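Local coordinates for protein endoglucanase (Uncultured bacterium, PDB 3X17) that probably hydrolyses internal beta-1,4-glucosidic bonds of cellulose, as a family 9 endoglucanase with an (alpha/alpha)6 barrel and an N-terminal Ig-like domain, at residues Y266-A278 with F310-D324. Sequence-based numbering, arbitrary orientation.
Sequences YVYRITTQDTAKA and FLAASGPILDYPAED
Thr272, in the first turn of helix 272-288, meets Ile317 through two hydrogen bonds: its backbone N donates to Ile317 O (3.0 Å), and its OG1 accepts from Ile317 N (2.9 Å, nearly straight at 167°). Threonine suits the place because its branched CB carries both this hydroxyl and a methyl, CG2, that packs on Ile317 CB; chi1 of 49°, with OG1 between backbone N and carbonyl carbon, turns the hydroxyl to the loop. OG1 also bonds to Asp336. Beside this pair, Gln273 NE2 donates to Tyr320 OH (3.0 Å), which lies near the amide plane; the phenol also bonds Asp333 O. Lys277 NZ bonds Gln273 OE1 and bridges to Asp339, so this side borders a calcium site, the one that includes Asp333 and Asp339.

Toward Tyr268 the segments are joined by a long salt bridge, packing and water. Arginine suits its place because the flat guanidinium of Arg269 can lay one face over Pro321 CG while NE faces Asp324 OD2 (4.0 Å). The Tyr268 ring edge takes Asp324 CG, 3.4 Å from CD2, and its OH reaches a water held by Asp324 O. Another water bridges Ile270 O and Asp319 N.

Beside the Thr272 pair, Ile270 CD1 meets Ile317 CD1 (3.8 Å) and Phe310 CZ; along the helix, Leu311 CD1 rests on Ala276 CB (3.7 Å), small enough to admit it. Direct bonds thus fasten the loop after helix 294-312 to the start of helix 272-288 in the family 9 catalytic domain, whereas water and a long ion pair join the part near Asp324.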
ATOM      1  N   TYR A 266     -12.891 -16.373 -15.900  1.00 36.16           N
ATOM      2  CA  TYR A 266     -13.690 -17.218 -15.018  1.00 35.36           C
ATOM      3  C   TYR A 266     -13.777 -16.643 -13.621  1.00 35.15           C
ATOM      4  O   TYR A 266     -12.852 -15.986 -13.141  1.00 33.21           O
ATOM      5  CB  TYR A 266     -13.111 -18.630 -14.919  1.00 36.02           C
ATOM      6  CG  TYR A 266     -13.221 -19.401 -16.210  1.00 39.60           C
ATOM      7  CD1 TYR A 266     -14.410 -20.036 -16.572  1.00 39.32           C
ATOM      8  CD2 TYR A 266     -12.160 -19.426 -17.103  1.00 43.95           C
ATOM      9  CE1 TYR A 266     -14.514 -20.719 -17.788  1.00 46.91           C
ATOM     10  CE2 TYR A 266     -12.262 -20.074 -18.325  1.00 49.75           C
ATOM     11  CZ  TYR A 266     -13.430 -20.731 -18.655  1.00 48.41           C
ATOM     12  OH  TYR A 266     -13.496 -21.359 -19.876  1.00 54.48           O
ATOM     13  N   VAL A 267     -14.911 -16.895 -12.984  1.00 33.15           N
ATOM     14  CA  VAL A 267     -15.163 -16.444 -11.626  1.00 33.95           C
ATOM     15  C   VAL A 267     -14.939 -17.647 -10.733  1.00 33.98           C
ATOM     16  O   VAL A 267     -15.601 -18.669 -10.887  1.00 33.51           O
ATOM     17  CB  VAL A 267     -16.620 -15.959 -11.496  1.00 33.78           C
ATOM     18  CG1 VAL A 267     -16.972 -15.623 -10.048  1.00 31.27           C
ATOM     19  CG2 VAL A 267     -16.838 -14.779 -12.434  1.00 32.37           C
ATOM     20  N   TYR A 268     -13.904 -17.568  -9.911  1.00 34.23           N
ATOM     21  CA  TYR A 268     -13.485 -18.695  -9.083  1.00 32.93           C
ATOM     22  C   TYR A 268     -14.342 -18.791  -7.821  1.00 33.93           C
ATOM     23  O   TYR A 268     -15.092 -17.864  -7.503  1.00 34.52           O
ATOM     24  CB  TYR A 268     -12.004 -18.552  -8.754  1.00 32.45           C
ATOM     25  CG  TYR A 268     -11.105 -18.802  -9.956  1.00 34.22           C
ATOM     26  CD1 TYR A 268     -11.027 -17.877 -10.988  1.00 35.44           C
ATOM     27  CD2 TYR A 268     -10.494 -20.040 -10.142  1.00 36.49           C
ATOM     28  CE1 TYR A 268     -10.256 -18.107 -12.091  1.00 33.72           C
ATOM     29  CE2 TYR A 268      -9.714 -20.282 -11.256  1.00 40.61           C
ATOM     30  CZ  TYR A 268      -9.602 -19.311 -12.219  1.00 36.23           C
ATOM     31  OH  TYR A 268      -8.875 -19.549 -13.349  1.00 43.86           O
ATOM     32  N   ARG A 269     -14.206 -19.898  -7.095  1.00 32.01           N
ATOM     33  CA  ARG A 269     -15.183 -20.298  -6.101  1.00 33.23           C
ATOM     34  C   ARG A 269     -15.129 -19.384  -4.878  1.00 33.54           C
ATOM     35  O   ARG A 269     -14.104 -18.756  -4.609  1.00 31.15           O
ATOM     36  CB  ARG A 269     -14.895 -21.729  -5.659  1.00 34.09           C
ATOM     37  CG  ARG A 269     -13.620 -21.837  -4.804  1.00 36.37           C
ATOM     38  CD  ARG A 269     -13.298 -23.269  -4.453  1.00 40.24           C
ATOM     39  NE  ARG A 269     -13.107 -24.074  -5.647  1.00 41.85           N
ATOM     40  CZ  ARG A 269     -13.327 -25.383  -5.705  1.00 50.32           C
ATOM     41  NH1 ARG A 269     -13.698 -26.059  -4.615  1.00 49.04           N
ATOM     42  NH2 ARG A 269     -13.136 -26.025  -6.853  1.00 51.14           N
ATOM     43  N   ILE A 270     -16.239 -19.314  -4.143  1.00 34.20           N
ATOM     44  CA  ILE A 270     -16.300 -18.471  -2.962  1.00 33.27           C
ATOM     45  C   ILE A 270     -15.304 -18.911  -1.883  1.00 36.48           C
ATOM     46  O   ILE A 270     -14.903 -20.079  -1.807  1.00 33.51           O
ATOM     47  CB  ILE A 270     -17.696 -18.410  -2.353  1.00 32.67           C
ATOM     48  CG1 ILE A 270     -18.147 -19.796  -1.880  1.00 32.26           C
ATOM     49  CG2 ILE A 270     -18.703 -17.816  -3.348  1.00 30.29           C
ATOM     50  CD1 ILE A 270     -18.204 -19.980  -0.353  1.00 36.87           C
ATOM     51  N   THR A 271     -15.091 -17.997  -0.937  1.00 37.04           N
ATOM     52  CA  THR A 271     -14.228 -18.207   0.195  1.00 35.86           C
ATOM     53  C   THR A 271     -14.857 -17.399   1.338  1.00 37.88           C
ATOM     54  O   THR A 271     -15.480 -16.356   1.092  1.00 37.62           O
ATOM     55  CB  THR A 271     -12.872 -17.624  -0.178  1.00 37.37           C
ATOM     56  OG1 THR A 271     -11.945 -18.668  -0.515  1.00 39.07           O
ATOM     57  CG2 THR A 271     -12.365 -16.708   0.837  1.00 26.71           C
ATOM     58  N   THR A 272     -14.776 -17.914   2.566  1.00 35.61           N
ATOM     59  CA  THR A 272     -15.266 -17.178   3.732  1.00 34.72           C
ATOM     60  C   THR A 272     -14.397 -15.978   4.105  1.00 33.94           C
ATOM     61  O   THR A 272     -14.939 -14.965   4.504  1.00 34.83           O
ATOM     62  CB  THR A 272     -15.455 -18.090   4.966  1.00 32.55           C
ATOM     63  OG1 THR A 272     -14.272 -18.882   5.153  1.00 35.31           O
ATOM     64  CG2 THR A 272     -16.640 -19.019   4.746  1.00 33.59           C
ATOM     65  N   GLN A 273     -13.067 -16.071   3.971  1.00 32.90           N
ATOM     66  CA  GLN A 273     -12.219 -14.873   4.168  1.00 33.78           C
ATOM     67  C   GLN A 273     -12.581 -13.717   3.235  1.00 31.02           C
ATOM     68  O   GLN A 273     -12.621 -12.565   3.654  1.00 30.16           O
ATOM     69  CB  GLN A 273     -10.702 -15.185   4.127  1.00 32.29           C
ATOM     70  CG  GLN A 273     -10.178 -15.770   2.818  1.00 33.14           C
ATOM     71  CD  GLN A 273      -9.553 -14.728   1.895  1.00 37.93           C
ATOM     72  OE1 GLN A 273      -9.624 -13.515   2.158  1.00 35.50           O
ATOM     73  NE2 GLN A 273      -8.975 -15.190   0.781  1.00 30.88           N
ATOM     74  N   ASP A 274     -12.832 -14.024   1.967  1.00 31.13           N
ATOM     75  CA  ASP A 274     -13.250 -13.008   1.021  1.00 30.00           C
ATOM     76  C   ASP A 274     -14.606 -12.457   1.424  1.00 31.17           C
ATOM     77  O   ASP A 274     -14.855 -11.252   1.292  1.00 31.89           O
ATOM     78  CB  ASP A 274     -13.292 -13.542  -0.423  1.00 29.77           C
ATOM     79  CG  ASP A 274     -11.898 -13.769  -1.011  1.00 33.61           C
ATOM     80  OD1 ASP A 274     -11.085 -12.817  -0.995  1.00 32.75           O
ATOM     81  OD2 ASP A 274     -11.634 -14.889  -1.535  1.00 33.93           O
ATOM     82  N   THR A 275     -15.506 -13.340   1.850  1.00 30.78           N
ATOM     83  CA  THR A 275     -16.842 -12.918   2.216  1.00 30.90           C
ATOM     84  C   THR A 275     -16.768 -11.916   3.404  1.00 32.30           C
ATOM     85  O   THR A 275     -17.383 -10.833   3.389  1.00 30.80           O
ATOM     86  CB  THR A 275     -17.712 -14.161   2.553  1.00 32.09           C
ATOM     87  OG1 THR A 275     -17.800 -15.019   1.400  1.00 31.85           O
ATOM     88  CG2 THR A 275     -19.096 -13.757   2.980  1.00 30.09           C
ATOM     89  N   ALA A 276     -15.909 -12.230   4.368  1.00 30.72           N
ATOM     90  CA  ALA A 276     -15.747 -11.397   5.574  1.00 31.67           C
ATOM     91  C   ALA A 276     -14.981 -10.087   5.259  1.00 30.23           C
ATOM     92  O   ALA A 276     -15.399  -9.009   5.675  1.00 32.82           O
ATOM     93  CB  ALA A 276     -15.003 -12.208   6.666  1.00 29.78           C
ATOM     94  N   LYS A 277     -13.904 -10.171   4.482  1.00 28.75           N
ATOM     95  CA  LYS A 277     -13.227  -8.958   4.011  1.00 29.80           C
ATOM     96  C   LYS A 277     -14.181  -8.009   3.283  1.00 31.15           C
ATOM     97  O   LYS A 277     -14.195  -6.813   3.554  1.00 29.29           O
ATOM     98  CB  LYS A 277     -12.058  -9.268   3.088  1.00 30.35           C
ATOM     99  CG  LYS A 277     -10.781  -9.727   3.782  1.00 29.97           C
ATOM    100  CD  LYS A 277      -9.794 -10.230   2.728  1.00 26.29           C
ATOM    101  CE  LYS A 277      -8.390 -10.446   3.279  1.00 24.53           C
ATOM    102  NZ  LYS A 277      -8.279 -11.831   3.846  1.00 31.89           N
ATOM    103  N   ALA A 278     -15.057  -8.548   2.438  1.00 29.84           N
ATOM    104  CA  ALA A 278     -15.933  -7.669   1.686  1.00 30.27           C
ATOM    105  C   ALA A 278     -16.970  -7.090   2.634  1.00 30.52           C
ATOM    106  O   ALA A 278     -17.300  -5.919   2.550  1.00 31.76           O
ATOM    107  CB  ALA A 278     -16.601  -8.431   0.544  1.00 30.46           C
ATOM    108  N   PHE A 310     -24.453 -15.166   5.757  1.00 36.48           N
ATOM    109  CA  PHE A 310     -23.718 -16.311   5.242  1.00 35.79           C
ATOM    110  C   PHE A 310     -22.644 -16.813   6.209  1.00 36.67           C
ATOM    111  O   PHE A 310     -22.566 -18.007   6.463  1.00 35.96           O
ATOM    112  CB  PHE A 310     -23.103 -16.033   3.874  1.00 33.89           C
ATOM    113  CG  PHE A 310     -22.444 -17.233   3.272  1.00 35.37           C
ATOM    114  CD1 PHE A 310     -23.194 -18.160   2.541  1.00 34.06           C
ATOM    115  CD2 PHE A 310     -21.097 -17.483   3.494  1.00 31.07           C
ATOM    116  CE1 PHE A 310     -22.599 -19.309   2.038  1.00 35.53           C
ATOM    117  CE2 PHE A 310     -20.487 -18.608   2.956  1.00 32.08           C
ATOM    118  CZ  PHE A 310     -21.249 -19.539   2.247  1.00 35.73           C
ATOM    119  N   LEU A 311     -21.769 -15.922   6.678  1.00 34.00           N
ATOM    120  CA  LEU A 311     -20.711 -16.333   7.615  1.00 36.21           C
ATOM    121  C   LEU A 311     -21.221 -16.966   8.917  1.00 35.45           C
ATOM    122  O   LEU A 311     -20.585 -17.851   9.461  1.00 36.19           O
ATOM    123  CB  LEU A 311     -19.776 -15.171   7.961  1.00 35.42           C
ATOM    124  CG  LEU A 311     -18.956 -14.613   6.804  1.00 36.88           C
ATOM    125  CD1 LEU A 311     -18.538 -13.193   7.140  1.00 36.53           C
ATOM    126  CD2 LEU A 311     -17.741 -15.539   6.563  1.00 28.42           C
ATOM    127  N   ALA A 312     -22.320 -16.468   9.453  1.00 37.18           N
ATOM    128  CA  ALA A 312     -22.809 -16.975  10.733  1.00 40.64           C
ATOM    129  C   ALA A 312     -23.418 -18.383  10.589  1.00 41.46           C
ATOM    130  O   ALA A 312     -23.501 -19.124  11.568  1.00 41.20           O
ATOM    131  CB  ALA A 312     -23.801 -15.998  11.372  1.00 38.44           C
ATOM    132  N   ALA A 313     -23.653 -18.805   9.342  1.00 42.67           N
ATOM    133  CA  ALA A 313     -24.253 -20.107   9.054  1.00 43.75           C
ATOM    134  C   ALA A 313     -23.217 -21.056   8.485  1.00 44.43           C
ATOM    135  O   ALA A 313     -23.545 -22.137   8.014  1.00 45.36           O
ATOM    136  CB  ALA A 313     -25.417 -19.966   8.049  1.00 43.04           C
ATOM    137  N   SER A 314     -21.974 -20.625   8.429  1.00 45.04           N
ATOM    138  CA  SER A 314     -21.001 -21.376   7.647  1.00 44.83           C
ATOM    139  C   SER A 314     -19.679 -21.506   8.408  1.00 43.19           C
ATOM    140  O   SER A 314     -19.267 -20.567   9.082  1.00 44.04           O
ATOM    141  CB  SER A 314     -20.789 -20.679   6.302  1.00 43.80           C
ATOM    142  OG  SER A 314     -19.709 -21.278   5.622  1.00 47.17           O
ATOM    143  N   GLY A 315     -19.064 -22.688   8.360  1.00 42.47           N
ATOM    144  CA  GLY A 315     -17.691 -22.896   8.841  1.00 38.19           C
ATOM    145  C   GLY A 315     -16.704 -22.317   7.823  1.00 39.13           C
ATOM    146  O   GLY A 315     -17.102 -21.766   6.792  1.00 39.56           O
ATOM    147  N   PRO A 316     -15.409 -22.426   8.110  1.00 37.17           N
ATOM    148  CA  PRO A 316     -14.375 -21.966   7.204  1.00 37.16           C
ATOM    149  C   PRO A 316     -14.551 -22.598   5.827  1.00 37.91           C
ATOM    150  O   PRO A 316     -14.720 -23.803   5.727  1.00 38.27           O
ATOM    151  CB  PRO A 316     -13.105 -22.484   7.867  1.00 36.97           C
ATOM    152  CG  PRO A 316     -13.444 -22.399   9.355  1.00 37.90           C
ATOM    153  CD  PRO A 316     -14.862 -22.873   9.405  1.00 37.98           C
ATOM    154  N   ILE A 317     -14.519 -21.785   4.778  1.00 36.23           N
ATOM    155  CA  ILE A 317     -14.394 -22.308   3.432  1.00 35.41           C
ATOM    156  C   ILE A 317     -13.189 -21.662   2.782  1.00 36.23           C
ATOM    157  O   ILE A 317     -13.250 -20.527   2.304  1.00 37.29           O
ATOM    158  CB  ILE A 317     -15.673 -22.023   2.595  1.00 35.35           C
ATOM    159  CG1 ILE A 317     -16.884 -22.661   3.279  1.00 38.02           C
ATOM    160  CG2 ILE A 317     -15.512 -22.556   1.143  1.00 34.89           C
ATOM    161  CD1 ILE A 317     -18.221 -22.337   2.630  1.00 42.85           C
ATOM    162  N   LEU A 318     -12.090 -22.397   2.750  1.00 34.51           N
ATOM    163  CA  LEU A 318     -10.845 -21.819   2.360  1.00 34.16           C
ATOM    164  C   LEU A 318     -10.116 -22.768   1.424  1.00 35.52           C
ATOM    165  O   LEU A 318      -8.983 -23.164   1.684  1.00 34.87           O
ATOM    166  CB  LEU A 318     -10.010 -21.507   3.610  1.00 34.58           C
ATOM    167  CG  LEU A 318     -10.699 -20.479   4.545  1.00 35.32           C
ATOM    168  CD1 LEU A 318     -10.057 -20.389   5.915  1.00 35.98           C
ATOM    169  CD2 LEU A 318     -10.732 -19.104   3.912  1.00 30.72           C
ATOM    170  N   ASP A 319     -10.765 -23.126   0.323  1.00 36.06           N
ATOM    171  CA  ASP A 319     -10.167 -24.056  -0.643  1.00 38.49           C
ATOM    172  C   ASP A 319      -9.540 -23.321  -1.802  1.00 37.76           C
ATOM    173  O   ASP A 319     -10.218 -22.549  -2.503  1.00 39.78           O
ATOM    174  CB  ASP A 319     -11.235 -25.005  -1.190  1.00 38.04           C
ATOM    175  CG  ASP A 319     -11.891 -25.813  -0.106  1.00 41.98           C
ATOM    176  OD1 ASP A 319     -11.162 -26.325   0.779  1.00 44.42           O
ATOM    177  OD2 ASP A 319     -13.126 -25.964  -0.161  1.00 45.02           O
ATOM    178  N   TYR A 320      -8.291 -23.646  -2.073  1.00 38.22           N
ATOM    179  CA  TYR A 320      -7.531 -22.992  -3.120  1.00 38.40           C
ATOM    180  C   TYR A 320      -6.884 -24.041  -4.035  1.00 40.39           C
ATOM    181  O   TYR A 320      -5.672 -24.227  -4.015  1.00 39.57           O
ATOM    182  CB  TYR A 320      -6.466 -22.052  -2.524  1.00 39.07           C
ATOM    183  CG  TYR A 320      -7.032 -20.985  -1.580  1.00 39.79           C
ATOM    184  CD1 TYR A 320      -7.645 -19.842  -2.074  1.00 37.85           C
ATOM    185  CD2 TYR A 320      -6.961 -21.142  -0.202  1.00 38.51           C
ATOM    186  CE1 TYR A 320      -8.163 -18.873  -1.211  1.00 44.05           C
ATOM    187  CE2 TYR A 320      -7.509 -20.209   0.667  1.00 41.32           C
ATOM    188  CZ  TYR A 320      -8.056 -19.051   0.162  1.00 44.89           C
ATOM    189  OH  TYR A 320      -8.578 -18.116   1.032  1.00 42.23           O
ATOM    190  N   PRO A 321      -7.696 -24.703  -4.876  1.00 40.96           N
ATOM    191  CA  PRO A 321      -7.127 -25.790  -5.672  1.00 42.39           C
ATOM    192  C   PRO A 321      -5.959 -25.273  -6.506  1.00 44.04           C
ATOM    193  O   PRO A 321      -6.048 -24.202  -7.112  1.00 44.60           O
ATOM    194  CB  PRO A 321      -8.277 -26.210  -6.599  1.00 41.11           C
ATOM    195  CG  PRO A 321      -9.492 -25.515  -6.112  1.00 42.95           C
ATOM    196  CD  PRO A 321      -9.059 -24.337  -5.293  1.00 40.47           C
ATOM    197  N   ALA A 322      -4.872 -26.029  -6.534  1.00 43.31           N
ATOM    198  CA  ALA A 322      -3.671 -25.602  -7.239  1.00 45.02           C
ATOM    199  C   ALA A 322      -3.953 -25.262  -8.703  1.00 43.19           C
ATOM    200  O   ALA A 322      -3.283 -24.409  -9.300  1.00 43.42           O
ATOM    201  CB  ALA A 322      -2.551 -26.697  -7.125  1.00 45.19           C
ATOM    202  N   GLU A 323      -4.949 -25.909  -9.283  1.00 43.89           N
ATOM    203  CA  GLU A 323      -5.270 -25.649 -10.687  1.00 46.63           C
ATOM    204  C   GLU A 323      -5.980 -24.313 -10.945  1.00 45.18           C
ATOM    205  O   GLU A 323      -5.987 -23.819 -12.067  1.00 45.73           O
ATOM    206  CB  GLU A 323      -6.039 -26.814 -11.318  1.00 46.51           C
ATOM    207  CG  GLU A 323      -7.450 -26.994 -10.793  1.00 56.00           C
ATOM    208  CD  GLU A 323      -7.522 -27.950  -9.599  1.00 59.83           C
ATOM    209  OE1 GLU A 323      -6.457 -28.391  -9.106  1.00 61.44           O
ATOM    210  OE2 GLU A 323      -8.653 -28.228  -9.135  1.00 60.18           O
ATOM    211  N   ASP A 324      -6.578 -23.730  -9.912  1.00 43.56           N
ATOM    212  CA  ASP A 324      -7.144 -22.395 -10.020  1.00 42.07           C
ATOM    213  C   ASP A 324      -6.056 -21.313 -10.194  1.00 41.59           C
ATOM    214  O   ASP A 324      -6.366 -20.146 -10.451  1.00 38.52           O
ATOM    215  CB  ASP A 324      -7.976 -22.083  -8.776  1.00 42.76           C
ATOM    216  CG  ASP A 324      -9.278 -22.850  -8.741  1.00 43.96           C
ATOM    217  OD1 ASP A 324      -9.514 -23.670  -9.660  1.00 45.37           O
ATOM    218  OD2 ASP A 324     -10.071 -22.618  -7.793  1.00 44.56           O
TER
HETATM  219  O   HOH W   1      -6.305 -18.472 -13.237  1.00 35.90           O
HETATM  220  O   HOH W   2      -7.576 -21.700 -13.580  1.00 39.99           O
HETATM  221  O   HOH W   3     -10.958 -19.846  -4.003  1.00 38.30           O
HETATM  222  O   HOH W   4     -11.839 -25.181  -8.771  1.00 43.66           O
HETATM  223  O   HOH W   5     -14.774 -24.959  -1.715  1.00 45.66           O
HETATM  224  O   HOH W   6     -12.889 -22.098  -1.293  1.00 41.68           O